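Local coordinates for cysteine desulfurase (Fervidobacterium islandicum, PDB 6A6E), which catalyses, as a PLP-dependent cysteine desulfurase of the SufS type, the removal of sulfur from L-cysteine, probably to supply iron-sulfur cluster assembly, at residues V227-F232 with K250-Q255; V346-K351 with E415-I420; H356-I361 with S395-S400. All coordinates share one frame; numbering follows the deposited sequence.

Contact 1 belongs to the seven-stranded mixed sheet of the PLP-binding part of this class-V aminotransferase fold, whereas contacts 2 and 3 are built on the smaller mixed sheet. Contact 1 lies across the chain's centre from the other two, its centre about 42 Å from that of contact 2 and about 37 Å from that of contact 3. Its strand leads toward Ser233, His235 and Lys236 of the cofactor pocket, yet the side chain of Phe229 stays about 14 Å from PLP. Contacts 2 and 3 have centres about 8 Å apart: strands 345-350 and 396-400 are antiparallel neighbours, probably joined by hydrogen bonds, and helices 407-423 and 355-366 pack against them.

Contact 1 of 3, residues V227-F232 with K250-Q255; sequences VDFLVF and KALLEQ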
ATOM      1  N   VAL A 227      22.129  10.967  -6.470  1.00 20.38           N
ATOM      2  CA  VAL A 227      21.476  10.718  -5.208  1.00 19.93           C
ATOM      3  C   VAL A 227      21.664   9.287  -4.789  1.00 17.72           C
ATOM      4  O   VAL A 227      21.783   8.390  -5.607  1.00 19.51           O
ATOM      5  CB  VAL A 227      19.941  11.014  -5.251  1.00 21.55           C
ATOM      6  CG1 VAL A 227      19.661  12.467  -5.533  1.00 24.16           C
ATOM      7  CG2 VAL A 227      19.202  10.174  -6.256  1.00 22.18           C
ATOM      8  N   ASP A 228      21.672   9.056  -3.485  1.00 18.76           N
ATOM      9  CA  ASP A 228      21.679   7.706  -2.947  1.00 17.37           C
ATOM     10  C   ASP A 228      20.309   7.026  -2.932  1.00 16.76           C
ATOM     11  O   ASP A 228      20.223   5.827  -3.181  1.00 15.16           O
ATOM     12  CB  ASP A 228      22.285   7.783  -1.581  1.00 18.66           C
ATOM     13  CG  ASP A 228      23.795   8.311  -1.660  1.00 21.55           C
ATOM     14  OD1 ASP A 228      24.527   7.842  -2.538  1.00 20.74           O
ATOM     15  OD2 ASP A 228      24.161   9.234  -0.936  1.00 19.86           O
ATOM     16  N   PHE A 229      19.284   7.778  -2.593  1.00 16.16           N
ATOM     17  CA  PHE A 229      17.929   7.296  -2.556  1.00 17.07           C
ATOM     18  C   PHE A 229      17.039   8.402  -3.076  1.00 18.36           C
ATOM     19  O   PHE A 229      17.324   9.595  -2.838  1.00 17.26           O
ATOM     20  CB  PHE A 229      17.477   6.914  -1.127  1.00 16.98           C
ATOM     21  CG  PHE A 229      18.277   5.824  -0.506  1.00 17.40           C
ATOM     22  CD1 PHE A 229      18.036   4.510  -0.824  1.00 17.56           C
ATOM     23  CD2 PHE A 229      19.351   6.139   0.310  1.00 19.31           C
ATOM     24  CE1 PHE A 229      18.808   3.514  -0.323  1.00 18.58           C
ATOM     25  CE2 PHE A 229      20.115   5.127   0.853  1.00 20.43           C
ATOM     26  CZ  PHE A 229      19.854   3.812   0.535  1.00 19.61           C
ATOM     27  N   LEU A 230      15.969   7.991  -3.779  1.00 18.23           N
ATOM     28  CA  LEU A 230      14.870   8.871  -4.167  1.00 18.45           C
ATOM     29  C   LEU A 230      13.502   8.154  -3.945  1.00 17.48           C
ATOM     30  O   LEU A 230      13.356   6.975  -4.261  1.00 17.94           O
ATOM     31  CB  LEU A 230      14.992   9.257  -5.633  1.00 18.20           C
ATOM     32  CG  LEU A 230      14.000  10.301  -6.167  1.00 22.10           C
ATOM     33  CD1 LEU A 230      14.704  11.491  -6.758  1.00 25.59           C
ATOM     34  CD2 LEU A 230      13.120   9.700  -7.243  1.00 24.30           C
ATOM     35  N   VAL A 231      12.500   8.908  -3.498  1.00 15.50           N
ATOM     36  CA  VAL A 231      11.162   8.389  -3.309  1.00 15.80           C
ATOM     37  C   VAL A 231      10.115   9.237  -4.045  1.00 16.41           C
ATOM     38  O   VAL A 231      10.257  10.451  -4.117  1.00 15.92           O
ATOM     39  CB  VAL A 231      10.828   8.314  -1.824  1.00 15.78           C
ATOM     40  CG1 VAL A 231      11.729   7.291  -1.110  1.00 16.33           C
ATOM     41  CG2 VAL A 231      10.922   9.670  -1.124  1.00 17.77           C
ATOM     42  N   PHE A 232       9.038   8.618  -4.521  1.00 15.09           N
ATOM     43  CA  PHE A 232       7.906   9.369  -5.010  1.00 15.21           C
ATOM     44  C   PHE A 232       6.617   8.519  -4.927  1.00 15.83           C
ATOM     45  O   PHE A 232       6.693   7.304  -4.674  1.00 14.57           O
ATOM     46  CB  PHE A 232       8.202   9.913  -6.451  1.00 16.58           C
ATOM     47  CG  PHE A 232       8.220   8.859  -7.563  1.00 16.73           C
ATOM     48  CD1 PHE A 232       9.397   8.223  -7.944  1.00 16.95           C
ATOM     49  CD2 PHE A 232       7.062   8.576  -8.275  1.00 17.41           C
ATOM     50  CE1 PHE A 232       9.401   7.281  -8.968  1.00 17.33           C
ATOM     51  CE2 PHE A 232       7.065   7.660  -9.288  1.00 19.57           C
ATOM     52  CZ  PHE A 232       8.258   7.019  -9.658  1.00 17.73           C
ATOM     53  N   LYS A 250      22.386   0.418  -5.923  1.00 22.26           N
ATOM     54  CA  LYS A 250      22.519  -1.024  -5.686  1.00 22.84           C
ATOM     55  C   LYS A 250      23.504  -1.336  -4.564  1.00 22.48           C
ATOM     56  O   LYS A 250      23.225  -2.106  -3.630  1.00 19.90           O
ATOM     57  CB  LYS A 250      22.986  -1.643  -6.975  1.00 28.57           C
ATOM     58  CG  LYS A 250      23.236  -3.123  -6.896  1.00 34.96           C
ATOM     59  CD  LYS A 250      23.564  -3.664  -8.263  1.00 42.85           C
ATOM     60  CE  LYS A 250      23.841  -5.159  -8.184  1.00 50.21           C
ATOM     61  NZ  LYS A 250      25.302  -5.371  -8.063  1.00 58.84           N
ATOM     62  N   ALA A 251      24.674  -0.693  -4.586  1.00 24.97           N
ATOM     63  CA  ALA A 251      25.709  -0.952  -3.556  1.00 23.33           C
ATOM     64  C   ALA A 251      25.233  -0.589  -2.189  1.00 24.21           C
ATOM     65  O   ALA A 251      25.674  -1.173  -1.197  1.00 23.99           O
ATOM     66  CB  ALA A 251      27.002  -0.148  -3.869  1.00 27.64           C
ATOM     67  N   LEU A 252      24.360   0.418  -2.077  1.00 25.56           N
ATOM     68  CA  LEU A 252      23.865   0.773  -0.748  1.00 26.78           C
ATOM     69  C   LEU A 252      22.725  -0.161  -0.301  1.00 24.74           C
ATOM     70  O   LEU A 252      22.666  -0.547   0.867  1.00 24.05           O
ATOM     71  CB  LEU A 252      23.387   2.204  -0.667  1.00 29.06           C
ATOM     72  CG  LEU A 252      24.408   3.258  -1.060  1.00 34.94           C
ATOM     73  CD1 LEU A 252      23.741   4.605  -1.164  1.00 34.39           C
ATOM     74  CD2 LEU A 252      25.572   3.346  -0.072  1.00 36.73           C
ATOM     75  N   LEU A 253      21.798  -0.456  -1.200  1.00 24.55           N
ATOM     76  CA  LEU A 253      20.685  -1.356  -0.899  1.00 23.77           C
ATOM     77  C   LEU A 253      21.219  -2.710  -0.444  1.00 27.45           C
ATOM     78  O   LEU A 253      20.624  -3.342   0.419  1.00 24.56           O
ATOM     79  CB  LEU A 253      19.843  -1.588  -2.144  1.00 24.62           C
ATOM     80  CG  LEU A 253      18.916  -0.456  -2.594  1.00 24.61           C
ATOM     81  CD1 LEU A 253      18.283  -0.820  -3.904  1.00 24.86           C
ATOM     82  CD2 LEU A 253      17.865  -0.111  -1.551  1.00 25.93           C
ATOM     83  N   GLU A 254      22.321  -3.175  -1.026  1.00 26.60           N
ATOM     84  CA  GLU A 254      22.874  -4.467  -0.648  1.00 28.68           C
ATOM     85  C   GLU A 254      23.330  -4.556   0.793  1.00 28.78           C
ATOM     86  O   GLU A 254      23.446  -5.663   1.289  1.00 29.22           O
ATOM     87  CB  GLU A 254      24.041  -4.890  -1.549  1.00 31.70           C
ATOM     88  CG  GLU A 254      23.607  -5.423  -2.895  1.00 35.58           C
ATOM     89  CD  GLU A 254      24.716  -5.385  -3.950  1.00 43.20           C
ATOM     90  OE1 GLU A 254      25.805  -4.779  -3.732  1.00 49.19           O
ATOM     91  OE2 GLU A 254      24.495  -5.938  -5.043  1.00 49.11           O
ATOM     92  N   GLN A 255      23.588  -3.436   1.444  1.00 28.05           N
ATOM     93  CA  GLN A 255      24.045  -3.416   2.823  0.56 30.78           C
ATOM     94  C   GLN A 255      22.922  -3.052   3.842  1.00 29.96           C
ATOM     95  O   GLN A 255      23.160  -2.980   5.075  1.00 29.69           O
ATOM     96  CB  GLN A 255      25.236  -2.430   2.933  0.56 32.73           C
ATOM     97  CG  GLN A 255      26.434  -2.795   2.030  0.56 32.32           C
ATOM     98  CD  GLN A 255      26.943  -4.208   2.292  0.56 32.58           C
ATOM     99  OE1 GLN A 255      26.951  -5.054   1.414  0.56 32.06           O
ATOM    100  NE2 GLN A 255      27.319  -4.468   3.524  0.56 32.27           N
TER
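At the entry to strand 229-233 of the seven-stranded PLP-domain sheet, Asp228 and Phe229 meet Leu252 and Leu253 of the short helix 250-253, which begins one residue after strand 244-248, the antiparallel neighbour. The nearest CA atoms across the contact are those of Asp228 and Leu252, 7.6 Å apart, and no hydrogen bond spans the two segments. Leu252 points toward the segment 227-232 and sets its CD1 methyl against the flank of the aspartate, 3.5 Å from Asp228 CB and 3.6 Å from Asp228 OD1. Its CB also lies 4.1 Å from Phe229 CZ, approaching the ring obliquely. Leu253 works differently: its CD2 methyl meets the ring edge near the ring plane, 3.9 Å from Phe229 CE1, the two side chains running past each other in opposite directions. With Phe229 CG opposite its own carbonyl carbon (chi1 -61°), the ring extends from the strand so that its far end reaches the helix. Leu110 of helix 103-116 and Ile208 of strand 206-210 also pack on this phenylalanine. Asp228 is held by bonds outside the contact: OD2 accepts from Leu207 N and pairs with Arg199, while OD1 pairs with Lys249. The contact therefore places a leucine methyl beside a buried carboxylate whose charge is met by two basic residues; this pairing probably favours the ionised form of Asp228, while Phe229 meets the helix by apolar packing, with no polar bond.

Contact 2 of 3, residues V346-K351 with E415-I420; sequences VSFNVK and EGLKYI
Strand 345-350 and the C-terminal helix 407-423 come nearest at Val350 and Leu417, whose CA atoms are 7.9 Å apart, and no hydrogen bond passes between the segments 346-351 and 415-420. The strand alternates its side chains, so Phe348 and Val350 both point to the helix, while the backbone of Phe348 pairs with Val397 in the neighbouring strand. Within the helix, Ile420 N bonds to Gly416 O at 3.0 Å, keeping the turn around Leu417 regular. Leu417 and Phe348 reach toward each other from opposite directions. Both leucine methyls come up obliquely to the CE2-CZ side of the ring: Leu417 CD2 is 3.8 Å from Phe348 CE2, and Leu417 CD1 is 4.0 Å from Phe348 CZ. Phe348 CG stands between its backbone N and carbonyl carbon (chi1 67°), a crowded position that projects the ring from the sheet toward the helix. Val350 adds its CG2, 4.1 Å from Leu417 CD2; with chi1 at 173° this methyl stands beside the valine's backbone N and is the one that reaches the leucine. Thus CD2 is shared between an aromatic ring and a branched aliphatic side chain. Met326 of helix 308-327 touches both Phe348 and Leu417, and Val358 of helix 355-366 also packs on Leu417. With carbon meeting carbon throughout, the final helix is held to the sheet here by dispersion and the burial of apolar surface, with no polar bond across the contact.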
ATOM      1  N   VAL A 346       1.543  27.792  -6.703  1.00 19.39           N
ATOM      2  CA  VAL A 346       1.636  29.068  -6.055  1.00 21.02           C
ATOM      3  C   VAL A 346       0.831  29.053  -4.794  1.00 18.46           C
ATOM      4  O   VAL A 346      -0.369  28.841  -4.832  1.00 17.97           O
ATOM      5  CB  VAL A 346       1.095  30.179  -7.000  1.00 22.33           C
ATOM      6  CG1 VAL A 346       1.161  31.583  -6.342  1.00 23.89           C
ATOM      7  CG2 VAL A 346       1.967  30.187  -8.209  1.00 24.47           C
ATOM      8  N   SER A 347       1.507  29.256  -3.680  1.00 18.45           N
ATOM      9  CA  SER A 347       0.869  29.406  -2.402  1.00 20.45           C
ATOM     10  C   SER A 347       0.760  30.919  -2.150  1.00 23.34           C
ATOM     11  O   SER A 347       1.729  31.664  -2.425  1.00 21.04           O
ATOM     12  CB  SER A 347       1.679  28.731  -1.296  1.00 19.64           C
ATOM     13  OG  SER A 347       1.575  27.274  -1.463  1.00 23.96           O
ATOM     14  N   PHE A 348      -0.374  31.340  -1.596  1.00 23.57           N
ATOM     15  CA  PHE A 348      -0.737  32.792  -1.511  1.00 24.29           C
ATOM     16  C   PHE A 348      -1.870  33.006  -0.496  1.00 24.92           C
ATOM     17  O   PHE A 348      -2.492  32.044  -0.057  1.00 24.79           O
ATOM     18  CB  PHE A 348      -1.185  33.371  -2.898  1.00 22.37           C
ATOM     19  CG  PHE A 348      -2.499  32.802  -3.407  1.00 22.28           C
ATOM     20  CD1 PHE A 348      -2.513  31.605  -4.076  1.00 23.28           C
ATOM     21  CD2 PHE A 348      -3.709  33.427  -3.166  1.00 20.86           C
ATOM     22  CE1 PHE A 348      -3.709  31.064  -4.526  1.00 25.23           C
ATOM     23  CE2 PHE A 348      -4.907  32.891  -3.576  1.00 21.45           C
ATOM     24  CZ  PHE A 348      -4.911  31.693  -4.283  1.00 26.04           C
ATOM     25  N   ASN A 349      -2.057  34.274  -0.091  1.00 25.36           N
ATOM     26  CA  ASN A 349      -3.178  34.737   0.718  1.00 24.43           C
ATOM     27  C   ASN A 349      -3.828  35.996   0.088  1.00 26.81           C
ATOM     28  O   ASN A 349      -3.158  36.817  -0.519  1.00 24.17           O
ATOM     29  CB  ASN A 349      -2.685  35.042   2.116  1.00 27.13           C
ATOM     30  CG  ASN A 349      -2.708  33.810   3.013  1.00 24.54           C
ATOM     31  OD1 ASN A 349      -3.707  33.130   3.047  1.00 25.30           O
ATOM     32  ND2 ASN A 349      -1.600  33.500   3.661  1.00 20.06           N
ATOM     33  N   VAL A 350      -5.153  36.097   0.188  1.00 27.88           N
ATOM     34  CA  VAL A 350      -5.881  37.255  -0.259  1.00 28.51           C
ATOM     35  C   VAL A 350      -5.967  38.153   0.973  1.00 29.80           C
ATOM     36  O   VAL A 350      -6.399  37.702   2.035  1.00 27.81           O
ATOM     37  CB  VAL A 350      -7.265  36.861  -0.753  1.00 29.14           C
ATOM     38  CG1 VAL A 350      -8.098  38.107  -1.071  1.00 31.82           C
ATOM     39  CG2 VAL A 350      -7.122  35.981  -1.973  1.00 28.38           C
ATOM     40  N   LYS A 351      -5.476  39.395   0.857  1.00 33.19           N
ATOM     41  CA  LYS A 351      -5.540  40.384   1.971  1.00 33.99           C
ATOM     42  C   LYS A 351      -6.917  40.512   2.523  1.00 30.43           C
ATOM     43  O   LYS A 351      -7.891  40.791   1.778  1.00 27.89           O
ATOM     44  CB  LYS A 351      -5.066  41.766   1.539  1.00 44.03           C
ATOM     45  CG  LYS A 351      -3.545  41.848   1.543  1.00 52.89           C
ATOM     46  CD  LYS A 351      -2.976  42.956   0.640  1.00 63.51           C
ATOM     47  CE  LYS A 351      -1.667  42.541  -0.024  1.00 62.69           C
ATOM     48  NZ  LYS A 351      -0.775  43.707  -0.245  1.00 69.79           N
ATOM     49  N   GLU A 415     -10.140  35.474 -12.234  1.00 28.55           N
ATOM     50  CA  GLU A 415     -11.481  36.052 -12.210  1.00 33.66           C
ATOM     51  C   GLU A 415     -12.128  35.766 -10.844  1.00 36.12           C
ATOM     52  O   GLU A 415     -12.754  36.633 -10.226  1.00 31.81           O
ATOM     53  CB  GLU A 415     -12.351  35.456 -13.344  1.00 36.70           C
ATOM     54  CG  GLU A 415     -13.831  35.804 -13.265  1.00 45.57           C
ATOM     55  CD  GLU A 415     -14.705  35.070 -14.296  1.00 55.86           C
ATOM     56  OE1 GLU A 415     -14.172  34.551 -15.307  1.00 61.47           O
ATOM     57  OE2 GLU A 415     -15.948  35.011 -14.107  1.00 63.77           O
ATOM     58  N   GLY A 416     -11.989  34.522 -10.371  1.00 30.09           N
ATOM     59  CA  GLY A 416     -12.476  34.147  -9.055  1.00 26.38           C
ATOM     60  C   GLY A 416     -11.918  34.957  -7.922  1.00 26.68           C
ATOM     61  O   GLY A 416     -12.678  35.389  -7.015  1.00 28.79           O
ATOM     62  N   LEU A 417     -10.607  35.174  -7.932  1.00 24.81           N
ATOM     63  CA  LEU A 417      -9.988  35.878  -6.856  1.00 28.09           C
ATOM     64  C   LEU A 417     -10.451  37.363  -6.829  1.00 34.26           C
ATOM     65  O   LEU A 417     -10.580  37.963  -5.753  1.00 32.66           O
ATOM     66  CB  LEU A 417      -8.449  35.842  -6.992  1.00 30.74           C
ATOM     67  CG  LEU A 417      -7.809  34.449  -6.708  1.00 31.55           C
ATOM     68  CD1 LEU A 417      -6.293  34.451  -6.889  1.00 30.75           C
ATOM     69  CD2 LEU A 417      -8.149  33.935  -5.323  1.00 30.25           C
ATOM     70  N   LYS A 418     -10.583  37.957  -8.018  1.00 33.56           N
ATOM     71  CA  LYS A 418     -11.041  39.361  -8.115  1.00 37.52           C
ATOM     72  C   LYS A 418     -12.401  39.527  -7.491  1.00 35.80           C
ATOM     73  O   LYS A 418     -12.604  40.481  -6.742  1.00 43.47           O
ATOM     74  CB  LYS A 418     -11.073  39.784  -9.572  1.00 35.27           C
ATOM     75  CG  LYS A 418      -9.683  40.140 -10.003  1.00 34.53           C
ATOM     76  CD  LYS A 418      -9.592  40.336 -11.505  1.00 38.83           C
ATOM     77  CE  LYS A 418      -8.308  41.063 -11.832  1.00 37.33           C
ATOM     78  NZ  LYS A 418      -7.994  40.863 -13.250  1.00 41.60           N
ATOM     79  N   TYR A 419     -13.308  38.595  -7.830  1.00 33.55           N
ATOM     80  CA  TYR A 419     -14.630  38.483  -7.261  1.00 34.89           C
ATOM     81  C   TYR A 419     -14.611  38.398  -5.770  1.00 38.73           C
ATOM     82  O   TYR A 419     -15.474  39.003  -5.090  1.00 35.03           O
ATOM     83  CB  TYR A 419     -15.348  37.245  -7.800  1.00 38.92           C
ATOM     84  CG  TYR A 419     -16.723  37.059  -7.212  1.00 41.89           C
ATOM     85  CD1 TYR A 419     -16.893  36.502  -5.953  1.00 42.89           C
ATOM     86  CD2 TYR A 419     -17.862  37.473  -7.915  1.00 46.20           C
ATOM     87  CE1 TYR A 419     -18.148  36.365  -5.403  1.00 45.64           C
ATOM     88  CE2 TYR A 419     -19.124  37.327  -7.381  1.00 44.20           C
ATOM     89  CZ  TYR A 419     -19.253  36.782  -6.129  1.00 48.59           C
ATOM     90  OH  TYR A 419     -20.496  36.642  -5.589  1.00 54.52           O
ATOM     91  N   ILE A 420     -13.696  37.581  -5.241  1.00 34.40           N
ATOM     92  CA  ILE A 420     -13.605  37.397  -3.787  1.00 31.92           C
ATOM     93  C   ILE A 420     -13.152  38.726  -3.137  1.00 32.76           C
ATOM     94  O   ILE A 420     -13.615  39.074  -2.042  1.00 31.73           O
ATOM     95  CB  ILE A 420     -12.661  36.207  -3.369  1.00 30.45           C
ATOM     96  CG1 ILE A 420     -13.313  34.873  -3.726  1.00 31.06           C
ATOM     97  CG2 ILE A 420     -12.385  36.241  -1.861  1.00 27.46           C
ATOM     98  CD1 ILE A 420     -12.364  33.731  -3.928  1.00 34.24           C
TER

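Contact 3 of 3, residues H356-I361 with S395-S400; sequences HDVSHI and STVRAS
Apolar contact between Val358 of helix 355-366 and Val397 of strand 396-400 makes up most of this meeting, with the two branched side chains crossing at an angle. Val397 CG2 comes up to the branch point of its partner, 3.7 Å from Val358 CB, and lies 3.9 Å from Val358 CG1. Its other methyl, Val397 CG1, is 4.0 Å from Val358 CG1. Val397 carries CG1 opposite its backbone N (chi1 -179°), a rotation that offers both methyls to the helix. An alanine in place of Val397 lacks these methyls and would probably open a gap beneath Val358 and Ser359, weakening the grip of the helix on the sheet.

A polar atom borders the same valine: Ser359 OG is 4.0 Å from Val397 CG1, a van der Waals neighbour. Ser359 OG is hydrogen-bonded to Thr370 OG1 of the adjoining strand 368-373. No hydrogen bond links the segments 356-361 and 395-400 themselves.

Backbone pairing of Arg398 with Arg371 ties strand 396-400 to that same strand 368-373. Ile420 of helix 407-423 also touches Val358, so Val358 lies between helix 407-423 and strand 396-400. Here two helices and a mixed sheet pack as two layers, as in the smaller domain of class-V aminotransferase-fold enzymes.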
ATOM      1  N   HIS A 356      -9.555  29.470   3.977  1.00 26.46           N
ATOM      2  CA  HIS A 356     -10.737  28.577   3.719  1.00 29.37           C
ATOM      3  C   HIS A 356     -11.887  29.239   3.014  1.00 27.27           C
ATOM      4  O   HIS A 356     -12.524  28.595   2.190  1.00 27.47           O
ATOM      5  CB  HIS A 356     -11.251  27.801   4.979  1.00 34.70           C
ATOM      6  CG  HIS A 356     -11.963  26.497   4.646  1.00 43.54           C
ATOM      7  ND1 HIS A 356     -12.542  25.679   5.602  1.00 48.58           N
ATOM      8  CD2 HIS A 356     -12.183  25.883   3.455  1.00 42.99           C
ATOM      9  CE1 HIS A 356     -13.071  24.621   5.014  1.00 49.74           C
ATOM     10  NE2 HIS A 356     -12.865  24.722   3.710  1.00 47.84           N
ATOM     11  N   ASP A 357     -12.147  30.522   3.297  1.00 27.86           N
ATOM     12  CA  ASP A 357     -13.156  31.265   2.513  1.00 27.34           C
ATOM     13  C   ASP A 357     -12.741  31.414   1.058  1.00 24.71           C
ATOM     14  O   ASP A 357     -13.578  31.356   0.181  1.00 26.83           O
ATOM     15  CB  ASP A 357     -13.421  32.667   3.080  1.00 33.39           C
ATOM     16  CG  ASP A 357     -13.983  32.641   4.489  1.00 35.25           C
ATOM     17  OD1 ASP A 357     -14.691  31.649   4.808  1.00 43.80           O
ATOM     18  OD2 ASP A 357     -13.679  33.591   5.268  1.00 41.00           O
ATOM     19  N   VAL A 358     -11.453  31.661   0.786  1.00 24.08           N
ATOM     20  CA  VAL A 358     -10.972  31.742  -0.630  1.00 23.61           C
ATOM     21  C   VAL A 358     -11.257  30.435  -1.371  1.00 22.36           C
ATOM     22  O   VAL A 358     -11.854  30.458  -2.434  1.00 23.41           O
ATOM     23  CB  VAL A 358      -9.487  32.116  -0.722  1.00 24.42           C
ATOM     24  CG1 VAL A 358      -9.002  32.111  -2.161  1.00 26.53           C
ATOM     25  CG2 VAL A 358      -9.233  33.470  -0.093  1.00 25.24           C
ATOM     26  N   SER A 359     -10.859  29.291  -0.772  1.00 21.18           N
ATOM     27  CA  SER A 359     -11.067  28.014  -1.398  1.00 21.09           C
ATOM     28  C   SER A 359     -12.581  27.685  -1.481  1.00 21.29           C
ATOM     29  O   SER A 359     -13.040  27.068  -2.459  1.00 20.51           O
ATOM     30  CB  SER A 359     -10.295  26.917  -0.639  1.00 23.12           C
ATOM     31  OG  SER A 359      -8.910  27.046  -0.860  1.00 26.03           O
ATOM     32  N   HIS A 360     -13.352  28.081  -0.470  1.00 21.05           N
ATOM     33  CA  HIS A 360     -14.741  27.740  -0.479  1.00 21.58           C
ATOM     34  C   HIS A 360     -15.438  28.455  -1.651  1.00 20.44           C
ATOM     35  O   HIS A 360     -16.110  27.844  -2.438  1.00 21.90           O
ATOM     36  CB  HIS A 360     -15.435  28.098   0.848  1.00 22.04           C
ATOM     37  CG  HIS A 360     -16.907  27.922   0.741  1.00 22.79           C
ATOM     38  ND1 HIS A 360     -17.498  26.688   0.754  1.00 23.61           N
ATOM     39  CD2 HIS A 360     -17.895  28.817   0.433  1.00 24.49           C
ATOM     40  CE1 HIS A 360     -18.802  26.822   0.511  1.00 26.90           C
ATOM     41  NE2 HIS A 360     -19.066  28.106   0.312  1.00 23.81           N
ATOM     42  N   ILE A 361     -15.211  29.761  -1.788  1.00 23.10           N
ATOM     43  CA  ILE A 361     -15.908  30.570  -2.825  1.00 24.27           C
ATOM     44  C   ILE A 361     -15.410  30.145  -4.211  1.00 22.72           C
ATOM     45  O   ILE A 361     -16.213  29.898  -5.108  1.00 23.76           O
ATOM     46  CB  ILE A 361     -15.743  32.097  -2.595  1.00 26.98           C
ATOM     47  CG1 ILE A 361     -16.474  32.530  -1.333  1.00 27.41           C
ATOM     48  CG2 ILE A 361     -16.261  32.858  -3.808  1.00 30.87           C
ATOM     49  CD1 ILE A 361     -15.969  33.834  -0.710  1.00 29.93           C
ATOM     50  N   SER A 395      -1.556  29.875   7.569  1.00 28.39           N
ATOM     51  CA  SER A 395      -1.983  28.975   6.547  1.00 27.82           C
ATOM     52  C   SER A 395      -2.012  29.755   5.269  1.00 25.63           C
ATOM     53  O   SER A 395      -1.846  30.996   5.291  1.00 25.05           O
ATOM     54  CB  SER A 395      -3.384  28.401   6.823  1.00 30.85           C
ATOM     55  OG  SER A 395      -4.270  29.418   7.218  1.00 37.14           O
ATOM     56  N   THR A 396      -2.198  29.047   4.143  1.00 24.84           N
ATOM     57  CA  THR A 396      -2.265  29.693   2.830  1.00 24.82           C
ATOM     58  C   THR A 396      -3.240  28.979   1.946  1.00 23.22           C
ATOM     59  O   THR A 396      -3.698  27.899   2.271  1.00 23.49           O
ATOM     60  CB  THR A 396      -0.891  29.740   2.064  1.00 25.79           C
ATOM     61  OG1 THR A 396      -0.715  28.523   1.335  1.00 29.46           O
ATOM     62  CG2 THR A 396       0.293  29.974   3.008  1.00 24.17           C
ATOM     63  N   VAL A 397      -3.522  29.604   0.817  1.00 20.12           N
ATOM     64  CA  VAL A 397      -4.269  29.028  -0.236  1.00 22.33           C
ATOM     65  C   VAL A 397      -3.191  28.517  -1.222  1.00 21.86           C
ATOM     66  O   VAL A 397      -2.109  29.115  -1.336  1.00 22.47           O
ATOM     67  CB  VAL A 397      -5.170  30.077  -0.934  1.00 23.03           C
ATOM     68  CG1 VAL A 397      -5.981  29.457  -2.053  1.00 22.20           C
ATOM     69  CG2 VAL A 397      -6.135  30.723   0.053  1.00 23.24           C
ATOM     70  N   ARG A 398      -3.517  27.475  -1.971  1.00 20.41           N
ATOM     71  CA  ARG A 398      -2.565  26.921  -2.964  1.00 20.39           C
ATOM     72  C   ARG A 398      -3.284  26.436  -4.213  1.00 19.36           C
ATOM     73  O   ARG A 398      -4.273  25.716  -4.148  1.00 18.96           O
ATOM     74  CB  ARG A 398      -1.666  25.857  -2.345  1.00 19.61           C
ATOM     75  CG  ARG A 398      -0.550  25.397  -3.301  1.00 21.55           C
ATOM     76  CD  ARG A 398       0.081  24.058  -2.857  1.00 22.32           C
ATOM     77  NE  ARG A 398      -0.917  22.991  -2.845  1.00 19.73           N
ATOM     78  CZ  ARG A 398      -0.764  21.833  -2.236  1.00 21.88           C
ATOM     79  NH1 ARG A 398       0.365  21.592  -1.596  1.00 21.36           N
ATOM     80  NH2 ARG A 398      -1.742  20.908  -2.290  1.00 20.58           N
ATOM     81  N   ALA A 399      -2.807  26.964  -5.351  1.00 20.02           N
ATOM     82  CA  ALA A 399      -3.208  26.561  -6.686  1.00 18.95           C
ATOM     83  C   ALA A 399      -2.007  25.884  -7.377  1.00 19.01           C
ATOM     84  O   ALA A 399      -0.913  26.406  -7.396  1.00 19.52           O
ATOM     85  CB  ALA A 399      -3.715  27.732  -7.520  1.00 19.73           C
ATOM     86  N   SER A 400      -2.263  24.715  -7.945  1.00 17.70           N
ATOM     87  CA  SER A 400      -1.209  23.896  -8.533  1.00 18.25           C
ATOM     88  C   SER A 400      -1.659  23.347  -9.881  1.00 18.00           C
ATOM     89  O   SER A 400      -2.813  22.909 -10.021  1.00 20.65           O
ATOM     90  CB  SER A 400      -0.830  22.806  -7.524  1.00 16.88           C
ATOM     91  OG  SER A 400      -1.958  22.013  -7.124  1.00 19.18           O
TER